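Local coordinates for protein sortase, SrtB family (Streptococcus pneumoniae PCS8235, PDB 4Y4Q) that probably acts as a class B sortase, a transpeptidase of the type II pilus that joins pilin proteins through recognition of sorting signals, at residues Ala114-Lys119 with Phe123-Tyr128; Ala142-Ala145 with Phe149-Gln152; Asn181-Gly186 with Arg232-Ala237. One frame throughout, in Å; residues are numbered along the deposited sequence.

Interaction 1 (Ala114-Lys119 with Phe123-Tyr128); sequences ARNNPK and FNTIIY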
loop_
_atom_site.group_PDB
_atom_site.type_symbol
_atom_site.label_atom_id
_atom_site.label_comp_id
_atom_site.label_asym_id
_atom_site.label_seq_id
_atom_site.Cartn_x
_atom_site.Cartn_y
_atom_site.Cartn_z
ATOM N N ALA A 114 10.430 0.330 7.104
ATOM C CA ALA A 114 11.124 0.986 8.218
ATOM C C ALA A 114 11.828 2.295 7.841
ATOM O O ALA A 114 12.167 3.086 8.716
ATOM C CB ALA A 114 12.109 0.020 8.873
ATOM N N ARG A 115 12.042 2.513 6.548
ATOM C CA ARG A 115 12.709 3.715 6.055
ATOM C C ARG A 115 11.733 4.869 5.774
ATOM O O ARG A 115 12.159 6.019 5.571
ATOM C CB ARG A 115 13.536 3.388 4.794
ATOM C CG ARG A 115 14.797 2.538 5.064
ATOM C CD ARG A 115 15.286 1.821 3.818
ATOM N NE ARG A 115 14.232 1.007 3.208
ATOM C CZ ARG A 115 14.376 0.321 2.076
ATOM N NH1 ARG A 115 15.536 0.353 1.424
ATOM N NH2 ARG A 115 13.359 -0.394 1.598
ATOM N N ASN A 116 10.437 4.561 5.746
ATOM C CA ASN A 116 9.416 5.579 5.479
ATOM C C ASN A 116 9.015 6.380 6.723
ATOM O O ASN A 116 9.074 5.876 7.852
ATOM C CB ASN A 116 8.152 4.944 4.916
ATOM C CG ASN A 116 8.205 4.736 3.413
ATOM O OD1 ASN A 116 7.790 3.690 2.916
ATOM N ND2 ASN A 116 8.679 5.744 2.678
ATOM N N ASN A 117 8.591 7.623 6.507
ATOM C CA ASN A 117 8.022 8.429 7.581
ATOM C C ASN A 117 6.654 7.863 7.984
ATOM O O ASN A 117 5.805 7.616 7.121
ATOM C CB ASN A 117 7.893 9.887 7.131
ATOM C CG ASN A 117 7.143 10.748 8.137
ATOM O OD1 ASN A 117 5.910 10.821 8.113
ATOM N ND2 ASN A 117 7.883 11.414 9.017
ATOM N N PRO A 118 6.440 7.653 9.291
ATOM C CA PRO A 118 5.237 6.973 9.786
ATOM C C PRO A 118 3.970 7.825 9.686
ATOM O O PRO A 118 2.884 7.312 9.969
ATOM C CB PRO A 118 5.571 6.698 11.260
ATOM C CG PRO A 118 6.533 7.792 11.627
ATOM C CD PRO A 118 7.355 8.036 10.384
ATOM N N LYS A 119 4.106 9.095 9.308
ATOM C CA LYS A 119 2.943 9.958 9.122
ATOM C C LYS A 119 2.661 10.213 7.647
ATOM O O LYS A 119 2.032 11.213 7.300
ATOM C CB LYS A 119 3.139 11.290 9.842
ATOM C CG LYS A 119 3.164 11.194 11.350
ATOM C CD LYS A 119 3.613 12.525 11.964
ATOM C CE LYS A 119 3.465 12.523 13.479
ATOM N NZ LYS A 119 3.936 11.237 14.065
ATOM N N PHE A 123 6.931 10.984 -0.366
ATOM C CA PHE A 123 6.300 10.906 -1.671
ATOM C C PHE A 123 5.742 9.507 -1.906
ATOM O O PHE A 123 4.551 9.346 -2.149
ATOM C CB PHE A 123 7.285 11.272 -2.789
ATOM C CG PHE A 123 6.827 10.817 -4.147
ATOM C CD1 PHE A 123 5.752 11.442 -4.778
ATOM C CD2 PHE A 123 7.443 9.742 -4.778
ATOM C CE1 PHE A 123 5.311 11.005 -6.026
ATOM C CE2 PHE A 123 7.008 9.303 -6.023
ATOM C CZ PHE A 123 5.939 9.931 -6.644
ATOM N N ASN A 124 6.604 8.502 -1.804
ATOM C CA ASN A 124 6.165 7.121 -1.928
ATOM C C ASN A 124 6.331 6.369 -0.612
ATOM O O ASN A 124 7.414 6.349 -0.028
ATOM C CB ASN A 124 6.935 6.409 -3.042
ATOM C CG ASN A 124 8.434 6.427 -2.817
ATOM O OD1 ASN A 124 8.999 7.437 -2.399
ATOM N ND2 ASN A 124 9.087 5.304 -3.093
ATOM N N THR A 125 5.249 5.749 -0.154
ATOM C CA THR A 125 5.276 4.956 1.074
ATOM C C THR A 125 4.946 3.513 0.731
ATOM O O THR A 125 3.912 3.226 0.099
ATOM C CB THR A 125 4.227 5.443 2.085
ATOM O OG1 THR A 125 4.420 6.840 2.366
ATOM C CG2 THR A 125 4.339 4.643 3.376
ATOM N N ILE A 126 5.809 2.597 1.152
ATOM C CA ILE A 126 5.638 1.196 0.786
ATOM C C ILE A 126 5.177 0.421 2.012
ATOM O O ILE A 126 5.782 0.518 3.092
ATOM C CB ILE A 126 6.942 0.598 0.225
ATOM C CG1 ILE A 126 7.439 1.458 -0.944
ATOM C CG2 ILE A 126 6.744 -0.858 -0.203
ATOM C CD1 ILE A 126 8.717 0.967 -1.568
ATOM N N ILE A 127 4.079 -0.315 1.855
ATOM C CA ILE A 127 3.500 -1.053 2.974
ATOM C C ILE A 127 3.352 -2.528 2.596
ATOM O O ILE A 127 2.999 -2.850 1.458
ATOM C CB ILE A 127 2.166 -0.423 3.425
ATOM C CG1 ILE A 127 1.111 -0.529 2.340
ATOM C CG2 ILE A 127 2.349 1.062 3.746
ATOM C CD1 ILE A 127 -0.196 0.139 2.731
ATOM N N TYR A 128 3.638 -3.413 3.547
ATOM C CA TYR A 128 3.791 -4.836 3.261
ATOM C C TYR A 128 2.732 -5.682 3.963
ATOM O O TYR A 128 2.429 -5.457 5.135
ATOM C CB TYR A 128 5.177 -5.319 3.724
ATOM C CG TYR A 128 6.335 -4.572 3.098
ATOM C CD1 TYR A 128 6.742 -4.842 1.791
ATOM C CD2 TYR A 128 7.033 -3.606 3.817
ATOM C CE1 TYR A 128 7.817 -4.154 1.212
ATOM C CE2 TYR A 128 8.104 -2.916 3.252
ATOM C CZ TYR A 128 8.488 -3.197 1.950
ATOM O OH TYR A 128 9.550 -2.518 1.387
HETATM O O HOH W 1 6.025 8.252 4.545
#

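Interaction 2 (Ala142-Ala145 with Phe149-Gln152); sequences AKFA and FFDQ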
loop_
_atom_site.group_PDB
_atom_site.type_symbol
_atom_site.label_atom_id
_atom_site.label_comp_id
_atom_site.label_asym_id
_atom_site.label_seq_id
_atom_site.Cartn_x
_atom_site.Cartn_y
_atom_site.Cartn_z
ATOM N N ALA A 142 -4.056 -9.851 -4.906
ATOM C CA ALA A 142 -3.847 -10.550 -6.170
ATOM C C ALA A 142 -5.071 -10.492 -7.087
ATOM O O ALA A 142 -4.946 -10.695 -8.297
ATOM C CB ALA A 142 -3.476 -12.000 -5.910
ATOM N N LYS A 143 -6.254 -10.229 -6.525
ATOM C CA LYS A 143 -7.466 -10.204 -7.348
ATOM C C LYS A 143 -7.470 -8.991 -8.257
ATOM O O LYS A 143 -8.198 -8.958 -9.248
ATOM C CB LYS A 143 -8.741 -10.227 -6.499
ATOM C CG LYS A 143 -8.892 -11.446 -5.615
ATOM C CD LYS A 143 -10.313 -11.546 -5.078
ATOM C CE LYS A 143 -10.435 -12.649 -4.030
ATOM N NZ LYS A 143 -11.819 -12.695 -3.475
ATOM N N PHE A 144 -6.656 -7.992 -7.927
ATOM C CA PHE A 144 -6.536 -6.814 -8.786
ATOM C C PHE A 144 -5.850 -7.137 -10.120
ATOM O O PHE A 144 -5.812 -6.302 -11.020
ATOM C CB PHE A 144 -5.806 -5.677 -8.055
ATOM C CG PHE A 144 -6.647 -4.996 -7.001
ATOM C CD1 PHE A 144 -6.709 -5.495 -5.707
ATOM C CD2 PHE A 144 -7.394 -3.868 -7.316
ATOM C CE1 PHE A 144 -7.502 -4.866 -4.737
ATOM C CE2 PHE A 144 -8.187 -3.231 -6.348
ATOM C CZ PHE A 144 -8.243 -3.731 -5.063
ATOM N N ALA A 145 -5.323 -8.351 -10.258
ATOM C CA ALA A 145 -4.776 -8.775 -11.544
ATOM C C ALA A 145 -5.885 -9.019 -12.571
ATOM O O ALA A 145 -5.621 -9.068 -13.773
ATOM C CB ALA A 145 -3.905 -10.011 -11.384
ATOM N N PHE A 149 -12.230 -6.835 -11.659
ATOM C CA PHE A 149 -12.050 -6.517 -10.255
ATOM C C PHE A 149 -11.260 -5.204 -10.124
ATOM O O PHE A 149 -11.591 -4.342 -9.296
ATOM C CB PHE A 149 -11.329 -7.677 -9.556
ATOM C CG PHE A 149 -11.329 -7.587 -8.051
ATOM C CD1 PHE A 149 -10.391 -6.800 -7.391
ATOM C CD2 PHE A 149 -12.250 -8.305 -7.299
ATOM C CE1 PHE A 149 -10.375 -6.712 -6.003
ATOM C CE2 PHE A 149 -12.241 -8.231 -5.910
ATOM C CZ PHE A 149 -11.298 -7.427 -5.261
ATOM N N PHE A 150 -10.234 -5.040 -10.951
ATOM C CA PHE A 150 -9.466 -3.797 -10.942
ATOM C C PHE A 150 -10.340 -2.598 -11.308
ATOM O O PHE A 150 -10.251 -1.552 -10.675
ATOM C CB PHE A 150 -8.277 -3.858 -11.910
ATOM C CG PHE A 150 -7.479 -2.576 -11.958
ATOM C CD1 PHE A 150 -6.435 -2.359 -11.059
ATOM C CD2 PHE A 150 -7.785 -1.578 -12.876
ATOM C CE1 PHE A 150 -5.692 -1.175 -11.086
ATOM C CE2 PHE A 150 -7.049 -0.391 -12.916
ATOM C CZ PHE A 150 -6.000 -0.189 -12.017
ATOM N N ASP A 151 -11.164 -2.743 -12.344
ATOM C CA ASP A 151 -11.982 -1.627 -12.805
ATOM C C ASP A 151 -12.980 -1.204 -11.739
ATOM O O ASP A 151 -13.323 -0.027 -11.630
ATOM C CB ASP A 151 -12.728 -1.983 -14.100
ATOM C CG ASP A 151 -11.788 -2.146 -15.298
ATOM O OD1 ASP A 151 -10.645 -1.636 -15.245
ATOM O OD2 ASP A 151 -12.193 -2.782 -16.296
ATOM N N GLN A 152 -13.431 -2.163 -10.938
ATOM C CA GLN A 152 -14.552 -1.917 -10.043
ATOM C C GLN A 152 -14.182 -1.556 -8.600
ATOM O O GLN A 152 -15.055 -1.160 -7.830
ATOM C CB GLN A 152 -15.518 -3.109 -10.075
ATOM C CG GLN A 152 -16.068 -3.407 -11.472
ATOM C CD GLN A 152 -17.535 -3.799 -11.455
ATOM O OE1 GLN A 152 -17.963 -4.602 -10.627
ATOM N NE2 GLN A 152 -18.315 -3.221 -12.363
#

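Interaction 3 (Asn181-Gly186 with Arg232-Ala237); sequences NIYDPG and RHIVVA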
loop_
_atom_site.group_PDB
_atom_site.type_symbol
_atom_site.label_atom_id
_atom_site.label_comp_id
_atom_site.label_asym_id
_atom_site.label_seq_id
_atom_site.Cartn_x
_atom_site.Cartn_y
_atom_site.Cartn_z
ATOM N N ASN A 181 14.152 -0.990 -8.397
ATOM C CA ASN A 181 13.537 0.107 -9.145
ATOM C C ASN A 181 12.189 0.497 -8.539
ATOM O O ASN A 181 11.768 1.642 -8.654
ATOM C CB ASN A 181 13.307 -0.292 -10.609
ATOM C CG ASN A 181 14.588 -0.408 -11.391
ATOM O OD1 ASN A 181 15.388 0.527 -11.430
ATOM N ND2 ASN A 181 14.801 -1.567 -12.010
ATOM N N ILE A 182 11.515 -0.472 -7.919
ATOM C CA ILE A 182 10.167 -0.272 -7.381
ATOM C C ILE A 182 10.186 -0.093 -5.863
ATOM O O ILE A 182 9.500 0.773 -5.305
ATOM C CB ILE A 182 9.295 -1.492 -7.673
ATOM C CG1 ILE A 182 9.240 -1.760 -9.181
ATOM C CG2 ILE A 182 7.908 -1.360 -6.977
ATOM C CD1 ILE A 182 8.571 -0.681 -9.981
ATOM N N TYR A 183 10.954 -0.949 -5.201
ATOM C CA TYR A 183 11.065 -0.946 -3.750
ATOM C C TYR A 183 12.184 -0.008 -3.308
ATOM O O TYR A 183 13.189 -0.453 -2.750
ATOM C CB TYR A 183 11.338 -2.370 -3.242
ATOM C CG TYR A 183 10.182 -3.334 -3.464
ATOM C CD1 TYR A 183 9.075 -3.325 -2.622
ATOM C CD2 TYR A 183 10.196 -4.241 -4.528
ATOM C CE1 TYR A 183 8.008 -4.204 -2.830
ATOM C CE2 TYR A 183 9.147 -5.114 -4.740
ATOM C CZ TYR A 183 8.053 -5.087 -3.884
ATOM O OH TYR A 183 7.002 -5.954 -4.081
ATOM N N ASP A 184 11.996 1.284 -3.566
ATOM C CA ASP A 184 12.924 2.342 -3.136
ATOM C C ASP A 184 12.060 3.406 -2.480
ATOM O O ASP A 184 11.595 4.335 -3.144
ATOM C CB ASP A 184 13.627 2.935 -4.354
ATOM C CG ASP A 184 14.717 3.930 -3.991
ATOM O OD1 ASP A 184 14.778 4.403 -2.835
ATOM O OD2 ASP A 184 15.528 4.237 -4.885
ATOM N N PRO A 185 11.816 3.262 -1.173
ATOM C CA PRO A 185 10.827 4.123 -0.518
ATOM C C PRO A 185 11.413 5.496 -0.205
ATOM O O PRO A 185 12.629 5.631 -0.042
ATOM C CB PRO A 185 10.538 3.369 0.787
ATOM C CG PRO A 185 11.904 2.732 1.131
ATOM C CD PRO A 185 12.514 2.369 -0.225
ATOM N N GLY A 186 10.550 6.506 -0.132
ATOM C CA GLY A 186 10.955 7.818 0.343
ATOM C C GLY A 186 11.839 8.603 -0.607
ATOM O O GLY A 186 12.735 9.329 -0.183
ATOM N N ARG A 232 5.937 -10.875 -6.289
ATOM C CA ARG A 232 5.081 -10.058 -5.447
ATOM C C ARG A 232 3.950 -9.365 -6.224
ATOM O O ARG A 232 4.083 -9.080 -7.383
ATOM C CB ARG A 232 5.897 -8.989 -4.731
ATOM C CG ARG A 232 6.986 -9.481 -3.820
ATOM C CD ARG A 232 6.479 -10.172 -2.587
ATOM N NE ARG A 232 7.543 -10.524 -1.662
ATOM C CZ ARG A 232 8.219 -11.663 -1.662
ATOM N NH1 ARG A 232 7.978 -12.591 -2.556
ATOM N NH2 ARG A 232 9.144 -11.869 -0.759
ATOM N N HIS A 233 2.859 -9.068 -5.531
ATOM C CA HIS A 233 1.743 -8.324 -6.115
ATOM C C HIS A 233 1.705 -6.941 -5.482
ATOM O O HIS A 233 1.860 -6.827 -4.262
ATOM C CB HIS A 233 0.417 -8.999 -5.760
ATOM C CG HIS A 233 0.124 -10.242 -6.536
ATOM N ND1 HIS A 233 0.069 -10.267 -7.914
ATOM C CD2 HIS A 233 -0.181 -11.493 -6.122
ATOM C CE1 HIS A 233 -0.245 -11.485 -8.315
ATOM N NE2 HIS A 233 -0.402 -12.247 -7.249
ATOM N N ILE A 234 1.480 -5.894 -6.280
ATOM C CA ILE A 234 1.375 -4.544 -5.737
ATOM C C ILE A 234 0.166 -3.792 -6.288
ATOM O O ILE A 234 -0.085 -3.827 -7.501
ATOM C CB ILE A 234 2.651 -3.728 -6.046
ATOM C CG1 ILE A 234 3.890 -4.372 -5.408
ATOM C CG2 ILE A 234 2.506 -2.268 -5.588
ATOM C CD1 ILE A 234 5.190 -3.744 -5.866
ATOM N N VAL A 235 -0.607 -3.139 -5.413
ATOM C CA VAL A 235 -1.544 -2.115 -5.883
ATOM C C VAL A 235 -1.032 -0.760 -5.437
ATOM O O VAL A 235 -0.477 -0.631 -4.347
ATOM C CB VAL A 235 -3.040 -2.310 -5.441
ATOM C CG1 VAL A 235 -3.620 -3.550 -6.049
ATOM C CG2 VAL A 235 -3.187 -2.332 -3.945
ATOM N N VAL A 236 -1.180 0.245 -6.291
ATOM C CA VAL A 236 -0.692 1.581 -5.953
ATOM C C VAL A 236 -1.847 2.573 -5.903
ATOM O O VAL A 236 -2.699 2.603 -6.796
ATOM C CB VAL A 236 0.356 2.082 -6.957
ATOM C CG1 VAL A 236 1.138 3.236 -6.351
ATOM C CG2 VAL A 236 1.315 0.960 -7.324
ATOM N N ALA A 237 -1.862 3.391 -4.863
ATOM C CA ALA A 237 -2.951 4.333 -4.650
ATOM C C ALA A 237 -2.420 5.734 -4.388
ATOM O O ALA A 237 -1.363 5.901 -3.746
ATOM C CB ALA A 237 -3.782 3.886 -3.483
#

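Interaction 1 (Ala114-Lys119 with Phe123-Tyr128)
Asn116 carries almost the whole of this contact, its carboxamide laid against the backbone of strand 124-129 where Asn124, Thr125 and Ile126 follow one another. Two direct hydrogen bonds come from this one group. OD1 of Asn116 accepts from Ile126 N at 2.9 Å, nearly straight at the hydrogen (167°), although the donor is tilted from the carbonyl plane of the amide. ND2 of Asn116 gives the second bond, to Asn124 O at 3.0 Å, reaching that carbonyl in its plane and on a lone pair. It is the more bent of the two (136°). ND2 also bonds to Asp122, so both ends of the buried amide are gripped and its flip is fixed. CG lies beside the backbone N (chi1 -85°), a setting that turns the amide onto the strand.

Van der Waals contact is slight and follows from the same placement. The amide passes over Thr125, with Asn116 OD1 3.4 Å from Thr125 CA and 3.6 Å from Thr125 CG2.

Water provides a third link. A single molecule donates to Asn117 O at 2.7 Å and is hydrogen-bonded at 3.1 Å to Thr125 OG1. Close by, Asn117 OD1 takes the backbone N of Lys119 in an Asx turn that shapes the loop.

At the other end, charge and hydroxyl meet through a shared neighbour: the Arg115 guanidinium forms a salt bridge with Asp113, to which Tyr128 OH is also hydrogen-bonded.

An asparagine amide that takes up both an N-H and a C=O of a strand imitates a neighbouring strand, and here it ties down the connection between antiparallel strands 110-112 and 124-129 of the sortase beta-barrel.

Interaction 2 (Ala142-Ala145 with Phe149-Gln152)
Three phenylalanines and the stem of Lys143 make this contact, which is largely apolar and has no hydrogen bond across it. At its middle, Phe149 turns an edge to the face of Phe144 in a T-shaped pair, the centroids 5.0 Å apart and the planes at 87°. The touching atom of Phe149 is CE1, which stands over the Phe144 ring toward its rim, 3.6 Å from Phe144 CE1.

The rotamers account for this. In Phe149, CG is anti to the backbone N (chi1 -168°), which throws the ring out from helix 147-152 toward Lys143 and Phe144 at the end of helix 139-143. In Phe144, CG instead sits beside the backbone N, so that the ring offers one flat side to the incoming edge.

One face of Phe149 is covered by Lys143. The CB of that lysine sits almost exactly above the ring centre, 3.8 Å from the Phe149 centroid, a CH-pi contact, and the main chain follows, Lys143 O lying 3.4 Å from Phe149 CB. Beyond CG the lysine chain is extended; its CD passes 3.9 Å from Phe149 CE2, while the ammonium group leads off to a weak, long ion pair with Asp140.

Phe150 comes to the edge of the Phe144 ring, with Phe150 CD1 4.1 Å from Phe144 CD2. Its CB meets the Phe144 main chain, 3.6 Å from the carbonyl O of that residue.

Inward, Phe144 continues onto Ile169, Met172 and Val235, whereas Phe149 stacks on His153. Two short helices, 139-143 and 147-152, thus meet at a corner closed by an aromatic cluster, packed on the outside of the sortase barrel in the connection between strands 124-129 and 155-160.

Interaction 3 (Asn181-Gly186 with Arg232-Ala237)
Tyr183 and Ile234 approach from opposite directions, and where they meet the packing is close. The phenol oxygen pushes in between two side chains of strand 231-240: Tyr183 OH is 3.3 Å from Arg232 CB and 3.4 Å from Ile234 CD1, with Arg232 CG close behind at 3.5 Å from the same oxygen. The methyl of Ile234 also reaches Tyr183 CZ at 3.7 Å, meeting the ring obliquely. Ile182 completes the tight part, sliding its CG2 past Ile234 to within 3.8 Å of Ile234 CD1. That one methyl thus receives both loop residues; CG1 of Ile234, beside the backbone N (chi1 -61°), points it at the loop. Set in this apolar surround, the tyrosine hydroxyl is satisfied by a hydrogen bond to Ser222 on the adjoining strand.

The other side is far looser. The backbones keep well apart, Ile182 CA and Ile234 CA being 9.9 Å from each other, so only side chains bridge the gap. Beyond CG the Arg232 chain bends at chi2 and runs along the partly exposed flank, its guanidinium plane 71° from the Tyr183 ring. Past the inverse gamma turn centred on Tyr183, residues Asp184 to Gly186 veer off toward Asn124.

Such a loop, leading from strand 163-176 into helix 190-202 and pinned over the barrel by isoleucine and tyrosine, is consistent with the helix-bearing beta6/beta7 connection of class B sortases.

Interactions 1 and 3 are neighbours, their centres about 10 Å apart, and they join directly: Asn124 ND2 reaches Asp184 O at 2.7 Å and Asn124 O probably bonds to Gly186 N, tying the 181-186 loop to strand 124-129. Interaction 2 touches interaction 3 on the face of strand 231-240 turned away from that loop, where Phe144 meets Val235 and Ala142 meets His233; these centres are about 17 Å apart. Between interactions 1 and 2 there is no touch, with about 12 Å separating their nearest atoms, on opposite sides of the chain's centre. In sortases generally, the active-site groove is bordered by the beta6/beta7 connection, to which the 181-186 loop of interaction 3 probably belongs.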